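Local structure of beta-lactamase (Chitinophaga pinensis, 6N36) at residues 60-63 and 64-68; 170-174 and 175-179; 207-210 and 211-215. The protein probably hydrolyses the amide bond of beta-lactam rings at a site holding two zinc ions. One frame throughout, in Å; residues are numbered along the deposited sequence. Where two conformers were deposited one is given.

Contact 1: residues 60-63 and 64-68; sequences TLIK and AHMKT
L61 meets H65 one helical turn on through its carbonyl oxygen, which lies 3.1 Å above one face of the H65 imidazole, displaced toward the rim on the side of CG. That oxygen also accepts the backbone hydrogen bond from H65 N to L61 O (2.8 Å). With CG anti to its own carbonyl carbon (chi1 -77°), the H65 ring is folded back over the preceding turn. In one of the two modelled conformers of L61, its CD1 methyl also comes up to H65 CE1, 3.8 Å away. A second pair, I62 and M66, runs side by side in the same direction; the CG2 methyl of I62 rests 4.1 Å from M66 SD, and M66 CG is 3.3 Å from I62 O. The backbone bonds run on, K67 N to K63 O at 3.0 Å. Both ring nitrogens of H65 are engaged beyond the helix, NE2 with the carboxylate of D19 and ND1 with the carbonyl of I32, which fixes the rotation of the ring and satisfies its buried polar atoms. L61 also touches D19 and T34, while I62 reaches M39 and F73. Helix 58-69, tied in this way through H65, is the crossover helix of the beta-alpha-beta unit of strands 48-51 and 76-80.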
ATOM      1  N   THR A  60     -12.367 -10.938   5.505  1.00 26.49           N
ATOM      2  CA  THR A  60     -12.601 -11.764   6.702  1.00 28.88           C
ATOM      3  C   THR A  60     -11.460 -11.575   7.707  1.00 27.34           C
ATOM      4  O   THR A  60     -11.754 -11.427   8.950  1.00 26.15           O
ATOM      5  CB  THR A  60     -12.757 -13.242   6.319  1.00 31.01           C
ATOM      6  OG1 THR A  60     -13.917 -13.276   5.483  1.00 35.38           O
ATOM      7  CG2 THR A  60     -12.946 -14.126   7.526  1.00 33.71           C
ATOM      8  N   LEU A  61     -10.199 -11.621   7.246  1.00 25.63           N
ATOM      9  CA  LEU A  61      -8.998 -11.496   8.106  0.60 25.82           C
ATOM     10  C   LEU A  61      -8.906 -10.086   8.670  1.00 23.71           C
ATOM     11  O   LEU A  61      -8.534  -9.941   9.850  1.00 23.98           O
ATOM     12  CB  LEU A  61      -7.725 -11.833   7.319  0.60 26.62           C
ATOM     13  CG  LEU A  61      -7.169 -13.252   7.481  0.60 30.72           C
ATOM     14  CD1 LEU A  61      -5.647 -13.188   7.549  0.60 30.83           C
ATOM     15  CD2 LEU A  61      -7.715 -13.976   8.696  0.60 32.52           C
ATOM     16  N   ILE A  62      -9.230  -9.102   7.858  1.00 22.66           N
ATOM     17  CA  ILE A  62      -9.199  -7.678   8.314  1.00 21.92           C
ATOM     18  C   ILE A  62     -10.201  -7.515   9.465  1.00 21.60           C
ATOM     19  O   ILE A  62      -9.798  -6.980  10.516  1.00 20.78           O
ATOM     20  CB  ILE A  62      -9.515  -6.720   7.165  1.00 20.93           C
ATOM     21  CG1 ILE A  62      -8.357  -6.730   6.168  1.00 21.47           C
ATOM     22  CG2 ILE A  62      -9.818  -5.288   7.634  1.00 22.42           C
ATOM     23  CD1 ILE A  62      -8.728  -6.138   4.827  1.00 22.98           C
ATOM     24  N   LYS A  63     -11.411  -8.022   9.299  1.00 23.79           N
ATOM     25  CA  LYS A  63     -12.469  -7.918  10.360  1.00 24.66           C
ATOM     26  C   LYS A  63     -11.967  -8.613  11.638  1.00 25.38           C
ATOM     27  O   LYS A  63     -12.077  -8.042  12.782  1.00 24.39           O
ATOM     28  CB  LYS A  63     -13.794  -8.432   9.775  1.00 27.99           C
ATOM     29  CG  LYS A  63     -14.985  -8.306  10.707  1.00 32.06           C
ATOM     30  CD  LYS A  63     -16.260  -8.839  10.052  1.00 37.70           C
ATOM     31  CE  LYS A  63     -17.479  -8.629  10.929  1.00 43.04           C
ATOM     32  NZ  LYS A  63     -17.103  -8.356  12.334  1.00 47.03           N
ATOM     33  N   ALA A  64     -11.414  -9.823  11.524  1.00 23.72           N
ATOM     34  CA  ALA A  64     -10.940 -10.620  12.671  1.00 25.24           C
ATOM     35  C   ALA A  64      -9.775  -9.936  13.358  1.00 23.64           C
ATOM     36  O   ALA A  64      -9.690  -9.972  14.611  1.00 24.54           O
ATOM     37  CB  ALA A  64     -10.554 -12.013  12.231  1.00 26.39           C
ATOM     38  N   HIS A  65      -8.830  -9.382  12.569  1.00 22.64           N
ATOM     39  CA  HIS A  65      -7.640  -8.753  13.168  1.00 22.33           C
ATOM     40  C   HIS A  65      -8.088  -7.518  13.937  1.00 22.11           C
ATOM     41  O   HIS A  65      -7.530  -7.232  14.996  1.00 21.06           O
ATOM     42  CB  HIS A  65      -6.650  -8.420  12.071  1.00 21.18           C
ATOM     43  CG  HIS A  65      -5.909  -9.599  11.580  1.00 21.76           C
ATOM     44  ND1 HIS A  65      -5.078  -9.535  10.470  1.00 20.78           N
ATOM     45  CD2 HIS A  65      -5.890 -10.876  11.989  1.00 22.95           C
ATOM     46  CE1 HIS A  65      -4.553 -10.724  10.266  1.00 23.31           C
ATOM     47  NE2 HIS A  65      -5.015 -11.559  11.180  1.00 24.18           N
ATOM     48  N   MET A  66      -9.024  -6.775  13.363  1.00 22.09           N
ATOM     49  CA  MET A  66      -9.527  -5.554  14.041  1.00 22.75           C
ATOM     50  C   MET A  66     -10.209  -5.937  15.360  1.00 23.14           C
ATOM     51  O   MET A  66      -9.919  -5.275  16.382  1.00 22.66           O
ATOM     52  CB  MET A  66     -10.439  -4.788  13.110  1.00 21.93           C
ATOM     53  CG  MET A  66      -9.650  -4.041  12.074  1.00 22.07           C
ATOM     54  SD  MET A  66     -10.671  -3.078  10.950  1.00 21.07           S
ATOM     55  CE  MET A  66     -11.204  -1.816  12.121  1.00 21.93           C
ATOM     56  N   LYS A  67     -10.973  -7.028  15.370  1.00 24.88           N
ATOM     57  CA  LYS A  67     -11.650  -7.494  16.601  1.00 25.91           C
ATOM     58  C   LYS A  67     -10.563  -7.820  17.634  1.00 25.32           C
ATOM     59  O   LYS A  67     -10.691  -7.421  18.831  1.00 24.59           O
ATOM     60  CB  LYS A  67     -12.536  -8.702  16.287  1.00 28.99           C
ATOM     61  CG  LYS A  67     -13.277  -9.267  17.490  1.00 31.79           C
ATOM     62  CD  LYS A  67     -13.983 -10.596  17.222  1.00 38.35           C
ATOM     63  CE  LYS A  67     -14.171 -11.405  18.495  1.00 42.63           C
ATOM     64  NZ  LYS A  67     -14.595 -12.815  18.270  1.00 48.16           N
ATOM     65  N   THR A  68      -9.519  -8.579  17.250  1.00 24.39           N
ATOM     66  CA  THR A  68      -8.407  -8.929  18.169  1.00 24.27           C
ATOM     67  C   THR A  68      -7.830  -7.675  18.842  1.00 23.55           C
ATOM     68  O   THR A  68      -7.499  -7.743  20.031  1.00 25.39           O
ATOM     69  CB  THR A  68      -7.292  -9.706  17.457  1.00 24.89           C
ATOM     70  OG1 THR A  68      -7.903 -10.944  17.084  1.00 25.70           O
ATOM     71  CG2 THR A  68      -6.054  -9.868  18.301  1.00 25.41           C
TER

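Contact 2: residues 170-174 and 175-179; sequences DVKDA and VRTYK
V171 and Y178 form an antiparallel hydrogen-bonded pair, V171 N to Y178 O at 2.9 Å and Y178 N to V171 O at 2.8 Å, flanked by the non-hydrogen-bonded pairs D170 with K179 and K172 with T177. On the face of D170, K172, T177 and K179, the lysine chain of K179 bends at its last two torsions and curls round the carboxylate, so that NZ reaches D170 OD1 in a salt bridge of 2.9 Å, on the syn side and 25° out of the carboxylate plane. The CG2 methyl of T177 packs against D170 CB, and T177 OG1 lies alongside K172 CG. Beyond K172 the chain turns, and D173 organises the loop of this beta hairpin, which joins strands 165-172 and 177-182 of the five-stranded sheet. D173 N donates to R176 O, and D173 OD1 accepts two backbone N-H groups: R176 N at 2.9 Å, nearly in line with the C-O bond, and V175 N at 2.8 Å from above the carboxylate plane. A chi1 of 69° sets CG between the backbone N and carbonyl carbon, turning the carboxylate in under the turn. Its other oxygen, OD2, is bound by the hydroxyl of Y242 and by a water, 2.6 Å away, which also bonds to Y178 OH; the carboxylate stands 84° to the tyrosine ring, with OD2 near the ring plane at its CE1 edge. Over one face of that ring lies R176, its NE 3.6 Å above the plane and offset toward the rim, while NE and NH2 both grip T177 O, holding the guanidinium in place. V171 and Y178 point to the other face of the sheet, where V171 touches A26 and Y178 packs on P244.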
ATOM      1  N   ASP A 170       2.028  11.784  10.498  1.00 26.04           N
ATOM      2  CA  ASP A 170       2.525  11.811  11.892  1.00 28.07           C
ATOM      3  C   ASP A 170       1.598  11.004  12.801  1.00 25.94           C
ATOM      4  O   ASP A 170       0.347  11.130  12.681  1.00 27.55           O
ATOM      5  CB  ASP A 170       2.621  13.248  12.409  1.00 28.92           C
ATOM      6  CG  ASP A 170       3.710  14.059  11.726  1.00 34.25           C
ATOM      7  OD1 ASP A 170       4.591  13.470  11.033  1.00 34.03           O
ATOM      8  OD2 ASP A 170       3.691  15.310  11.899  1.00 39.39           O
ATOM      9  N   VAL A 171       2.197  10.187  13.663  1.00 25.65           N
ATOM     10  CA  VAL A 171       1.471   9.520  14.778  1.00 26.03           C
ATOM     11  C   VAL A 171       2.132   9.952  16.100  1.00 27.72           C
ATOM     12  O   VAL A 171       3.357  10.108  16.166  1.00 27.92           O
ATOM     13  CB  VAL A 171       1.417   7.987  14.659  1.00 25.40           C
ATOM     14  CG1 VAL A 171       0.754   7.588  13.353  1.00 25.27           C
ATOM     15  CG2 VAL A 171       2.781   7.334  14.768  1.00 26.63           C
ATOM     16  N   LYS A 172       1.312  10.060  17.117  1.00 29.37           N
ATOM     17  CA  LYS A 172       1.736  10.487  18.484  1.00 32.84           C
ATOM     18  C   LYS A 172       1.525   9.323  19.446  1.00 31.27           C
ATOM     19  O   LYS A 172       0.437   8.733  19.403  1.00 31.82           O
ATOM     20  CB  LYS A 172       0.842  11.641  18.927  1.00 35.45           C
ATOM     21  CG  LYS A 172       0.993  12.935  18.145  1.00 40.91           C
ATOM     22  CD  LYS A 172       0.006  13.983  18.618  1.00 45.91           C
ATOM     23  CE  LYS A 172       0.306  15.374  18.105  1.00 49.76           C
ATOM     24  NZ  LYS A 172      -0.882  16.235  18.289  1.00 52.90           N
ATOM     25  N   ASP A 173       2.506   8.969  20.268  1.00 32.47           N
ATOM     26  CA  ASP A 173       2.241   8.040  21.412  1.00 31.57           C
ATOM     27  C   ASP A 173       2.474   8.817  22.724  1.00 34.13           C
ATOM     28  O   ASP A 173       2.587  10.054  22.667  1.00 34.01           O
ATOM     29  CB  ASP A 173       3.017   6.731  21.230  1.00 31.20           C
ATOM     30  CG  ASP A 173       4.532   6.835  21.358  1.00 32.42           C
ATOM     31  OD1 ASP A 173       5.030   7.897  21.886  1.00 34.22           O
ATOM     32  OD2 ASP A 173       5.183   5.831  21.056  1.00 32.72           O
ATOM     33  N   ALA A 174       2.512   8.114  23.849  1.00 35.37           N
ATOM     34  CA  ALA A 174       2.725   8.713  25.182  1.00 38.06           C
ATOM     35  C   ALA A 174       4.074   9.441  25.250  1.00 41.07           C
ATOM     36  O   ALA A 174       4.223  10.329  26.122  1.00 43.37           O
ATOM     37  CB  ALA A 174       2.600   7.627  26.227  1.00 37.59           C
ATOM     38  N   VAL A 175       5.040   9.084  24.400  1.00 38.84           N
ATOM     39  CA  VAL A 175       6.464   9.532  24.498  1.00 39.37           C
ATOM     40  C   VAL A 175       6.769  10.630  23.472  1.00 39.99           C
ATOM     41  O   VAL A 175       7.413  11.645  23.824  1.00 41.76           O
ATOM     42  CB  VAL A 175       7.413   8.332  24.321  1.00 41.03           C
ATOM     43  CG1 VAL A 175       8.869   8.780  24.410  1.00 43.93           C
ATOM     44  CG2 VAL A 175       7.143   7.232  25.336  1.00 43.44           C
ATOM     45  N   ARG A 176       6.464  10.394  22.183  1.00 36.97           N
ATOM     46  CA  ARG A 176       6.889  11.340  21.130  1.00 37.66           C
ATOM     47  C   ARG A 176       6.021  11.200  19.864  1.00 35.81           C
ATOM     48  O   ARG A 176       5.044  10.423  19.877  1.00 34.44           O
ATOM     49  CB  ARG A 176       8.364  11.090  20.797  1.00 40.75           C
ATOM     50  CG  ARG A 176       8.677   9.669  20.340  1.00 41.86           C
ATOM     51  CD  ARG A 176      10.032   9.567  19.660  1.00 42.84           C
ATOM     52  NE  ARG A 176       9.981  10.268  18.383  1.00 45.40           N
ATOM     53  CZ  ARG A 176      10.976  10.353  17.501  1.00 47.46           C
ATOM     54  NH1 ARG A 176      12.134   9.758  17.738  1.00 50.51           N
ATOM     55  NH2 ARG A 176      10.800  11.027  16.376  1.00 46.43           N
ATOM     56  N   THR A 177       6.324  12.036  18.871  1.00 35.86           N
ATOM     57  CA  THR A 177       5.710  11.998  17.530  1.00 34.77           C
ATOM     58  C   THR A 177       6.655  11.263  16.573  1.00 33.63           C
ATOM     59  O   THR A 177       7.893  11.463  16.641  1.00 34.47           O
ATOM     60  CB  THR A 177       5.363  13.405  17.036  1.00 38.04           C
ATOM     61  OG1 THR A 177       4.402  13.970  17.938  1.00 41.48           O
ATOM     62  CG2 THR A 177       4.851  13.358  15.610  1.00 38.46           C
ATOM     63  N   TYR A 178       6.091  10.415  15.716  1.00 29.34           N
ATOM     64  CA  TYR A 178       6.856   9.745  14.627  1.00 28.85           C
ATOM     65  C   TYR A 178       6.233  10.060  13.260  1.00 27.58           C
ATOM     66  O   TYR A 178       4.982   9.983  13.091  1.00 26.02           O
ATOM     67  CB  TYR A 178       6.881   8.228  14.780  1.00 27.47           C
ATOM     68  CG  TYR A 178       7.499   7.688  16.038  1.00 29.74           C
ATOM     69  CD1 TYR A 178       6.732   7.473  17.167  1.00 30.64           C
ATOM     70  CD2 TYR A 178       8.842   7.338  16.068  1.00 31.64           C
ATOM     71  CE1 TYR A 178       7.319   6.982  18.329  1.00 32.39           C
ATOM     72  CE2 TYR A 178       9.438   6.837  17.209  1.00 34.15           C
ATOM     73  CZ  TYR A 178       8.679   6.676  18.345  1.00 32.85           C
ATOM     74  OH  TYR A 178       9.295   6.189  19.461  1.00 34.32           O
ATOM     75  N   LYS A 179       7.080  10.447  12.324  1.00 26.61           N
ATOM     76  CA  LYS A 179       6.643  10.609  10.914  1.00 26.43           C
ATOM     77  C   LYS A 179       6.833   9.268  10.215  1.00 24.56           C
ATOM     78  O   LYS A 179       7.943   8.695  10.217  1.00 24.33           O
ATOM     79  CB  LYS A 179       7.442  11.695  10.181  1.00 28.54           C
ATOM     80  CG  LYS A 179       6.861  12.015   8.806  1.00 29.35           C
ATOM     81  CD  LYS A 179       7.508  13.205   8.140  1.00 33.40           C
ATOM     82  CE  LYS A 179       7.253  14.514   8.852  1.00 36.49           C
ATOM     83  NZ  LYS A 179       5.816  14.864   8.841  1.00 37.65           N
TER
HETATM   84  O   HOH W   1       7.776   5.705  21.554  1.00 36.41           O

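Contact 3: residues 207-210 and 211-215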
ATOM      1  N   TYR A 207       9.083   5.809 -13.555  1.00 18.70           N
ATOM      2  CA  TYR A 207       9.961   5.082 -12.626  1.00 18.98           C
ATOM      3  C   TYR A 207      11.188   5.925 -12.292  1.00 19.21           C
ATOM      4  O   TYR A 207      11.563   5.979 -11.121  1.00 19.66           O
ATOM      5  CB  TYR A 207      10.444   3.762 -13.213  1.00 19.27           C
ATOM      6  CG  TYR A 207       9.576   2.563 -12.928  1.00 19.17           C
ATOM      7  CD1 TYR A 207       9.508   2.018 -11.657  1.00 19.08           C
ATOM      8  CD2 TYR A 207       8.822   1.991 -13.935  1.00 18.06           C
ATOM      9  CE1 TYR A 207       8.787   0.866 -11.424  1.00 18.88           C
ATOM     10  CE2 TYR A 207       8.097   0.827 -13.708  1.00 19.12           C
ATOM     11  CZ  TYR A 207       8.047   0.288 -12.444  1.00 18.36           C
ATOM     12  OH  TYR A 207       7.364  -0.899 -12.263  1.00 18.46           O
ATOM     13  N   ALA A 208      11.743   6.603 -13.266  1.00 19.86           N
ATOM     14  CA  ALA A 208      12.938   7.440 -13.041  1.00 20.31           C
ATOM     15  C   ALA A 208      12.611   8.547 -12.041  1.00 20.18           C
ATOM     16  O   ALA A 208      13.371   8.803 -11.069  1.00 20.77           O
ATOM     17  CB  ALA A 208      13.472   8.018 -14.301  1.00 20.98           C
ATOM     18  N   TYR A 209      11.451   9.191 -12.239  1.00 19.95           N
ATOM     19  CA  TYR A 209      10.948  10.238 -11.332  1.00 20.49           C
ATOM     20  C   TYR A 209      10.803   9.679  -9.923  1.00 19.82           C
ATOM     21  O   TYR A 209      11.305  10.243  -8.914  1.00 20.91           O
ATOM     22  CB  TYR A 209       9.638  10.860 -11.843  1.00 20.43           C
ATOM     23  CG  TYR A 209       8.926  11.647 -10.772  1.00 20.74           C
ATOM     24  CD1 TYR A 209       9.273  12.950 -10.503  1.00 22.04           C
ATOM     25  CD2 TYR A 209       7.997  11.073  -9.926  1.00 19.82           C
ATOM     26  CE1 TYR A 209       8.718  13.641  -9.463  1.00 23.74           C
ATOM     27  CE2 TYR A 209       7.411  11.749  -8.884  1.00 21.54           C
ATOM     28  CZ  TYR A 209       7.705  13.094  -8.702  1.00 22.27           C
ATOM     29  OH  TYR A 209       7.190  13.803  -7.641  1.00 25.94           O
ATOM     30  N   THR A 210      10.137   8.531  -9.809  1.00 19.11           N
ATOM     31  CA  THR A 210       9.827   7.946  -8.494  1.00 18.99           C
ATOM     32  C   THR A 210      11.109   7.588  -7.751  1.00 18.91           C
ATOM     33  O   THR A 210      11.183   7.826  -6.519  1.00 19.89           O
ATOM     34  CB  THR A 210       8.932   6.741  -8.717  1.00 18.55           C
ATOM     35  OG1 THR A 210       7.678   7.263  -9.152  1.00 19.01           O
ATOM     36  CG2 THR A 210       8.759   5.907  -7.470  1.00 19.21           C
ATOM     37  N   LEU A 211      12.083   6.984  -8.427  1.00 19.49           N
ATOM     38  CA  LEU A 211      13.330   6.614  -7.709  1.00 21.24           C
ATOM     39  C   LEU A 211      13.975   7.859  -7.087  1.00 22.77           C
ATOM     40  O   LEU A 211      14.402   7.797  -5.915  1.00 24.92           O
ATOM     41  CB  LEU A 211      14.248   5.892  -8.678  1.00 22.04           C
ATOM     42  CG  LEU A 211      13.829   4.455  -8.957  1.00 22.92           C
ATOM     43  CD1 LEU A 211      14.369   3.975 -10.281  1.00 23.72           C
ATOM     44  CD2 LEU A 211      14.241   3.570  -7.800  1.00 22.66           C
ATOM     45  N   LYS A 212      13.994   8.971  -7.797  1.00 22.34           N
ATOM     46  CA  LYS A 212      14.584  10.217  -7.256  1.00 23.30           C
ATOM     47  C   LYS A 212      13.701  10.791  -6.142  1.00 22.79           C
ATOM     48  O   LYS A 212      14.207  11.156  -5.057  1.00 24.01           O
ATOM     49  CB  LYS A 212      14.813  11.225  -8.380  1.00 24.76           C
ATOM     50  CG  LYS A 212      15.856  10.783  -9.404  1.00 26.00           C
ATOM     51  CD  LYS A 212      16.077  11.748 -10.543  1.00 29.20           C
ATOM     52  CE  LYS A 212      14.956  11.760 -11.544  1.00 28.82           C
ATOM     53  NZ  LYS A 212      15.157  12.773 -12.601  1.00 29.02           N
ATOM     54  N   ALA A 213      12.393  10.821  -6.359  1.00 21.69           N
ATOM     55  CA  ALA A 213      11.406  11.432  -5.457  1.00 22.68           C
ATOM     56  C   ALA A 213      11.400  10.681  -4.115  1.00 21.57           C
ATOM     57  O   ALA A 213      11.423  11.305  -3.047  1.00 23.05           O
ATOM     58  CB  ALA A 213      10.059  11.431  -6.092  1.00 22.45           C
ATOM     59  N   MET A 214      11.422   9.352  -4.146  1.00 21.11           N
ATOM     60  CA  MET A 214      11.386   8.564  -2.911  1.00 21.48           C
ATOM     61  C   MET A 214      12.707   8.723  -2.143  1.00 22.83           C
ATOM     62  O   MET A 214      12.647   8.724  -0.917  1.00 23.08           O
ATOM     63  CB  MET A 214      11.065   7.099  -3.255  1.00 20.42           C
ATOM     64  CG  MET A 214       9.649   6.985  -3.779  1.00 19.78           C
ATOM     65  SD  MET A 214       9.160   5.239  -3.958  1.00 20.45           S
ATOM     66  CE  MET A 214       8.883   4.847  -2.223  1.00 21.31           C
ATOM     67  N   LYS A 215      13.830   8.893  -2.826  1.00 23.98           N
ATOM     68  CA  LYS A 215      15.108   9.073  -2.095  1.00 27.65           C
ATOM     69  C   LYS A 215      15.043  10.374  -1.290  1.00 27.06           C
ATOM     70  O   LYS A 215      15.680  10.494  -0.204  1.00 29.22           O
ATOM     71  CB  LYS A 215      16.256   9.134  -3.094  1.00 31.18           C
ATOM     72  CG  LYS A 215      17.596   8.788  -2.457  1.00 38.87           C
ATOM     73  CD  LYS A 215      17.636   7.280  -2.203  1.00 44.14           C
ATOM     74  CE  LYS A 215      18.951   6.639  -2.595  1.00 46.53           C
ATOM     75  NZ  LYS A 215      19.943   6.790  -1.513  1.00 46.34           N
TER
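Y209 lays one face of its ring over the methyl of A213, a CH-pi contact one helical turn apart in which A213 CB sits 4.1 Å from the ring centroid, 23° off the ring normal and displaced toward the CE2-CZ rim. The torsion that makes this possible is chi1 of 165°, which swings the ring toward the C-terminal end of the helix. T210 and M214 instead run side by side, pointing the same way: the CG2 methyl of T210 lies 3.6 Å from M214 SD, and M214 CG also approaches T210 O. L211 folds back along the preceding turn, its CD1 3.5 Å from Y207 O, and the bent chain of K212 brings CE to 3.4 Å from A208 O. Under these side chains the helix ladder includes A213 N to Y209 O and M214 N to T210 O, both 2.8 Å, whereas K212 N to A208 O is weak. Y207 and L211 also pack on Y264 of helix 250-268. The pairs Y209-A213 and T210-M214 thus meet through apolar and sulfur surfaces, while the polar ties to neighbouring loops come from Y207 OH to the carbonyl of S187 and from T210 OG1, which bonds to the carbonyl of P158 and, one turn back in the helix, to that of D206.

Contacts 1, 2 and 3 follow one another along the chain without overlap, and none touches another. Contact 1 belongs to helix 58-69, between strands 48-51 and 76-80 of the seven-stranded sheet; contact 2 closes the hairpin of strands 165-172 and 177-182 in the five-stranded sheet; contact 3 lies on helix 203-215, which follows strand 177-182 and leads to strand 221-223 of that same sheet. The centres of contacts 1 and 2 are about 25 Å apart, and those of contacts 2 and 3 about 27 Å. Contacts 1 and 3, with centres about 35 Å apart, sit on opposite sides of the chain's centre. Contact 1 lies in one half of the four-layered alpha-beta/beta-alpha sandwich characteristic of metallo-beta-lactamases, contacts 2 and 3 in the other.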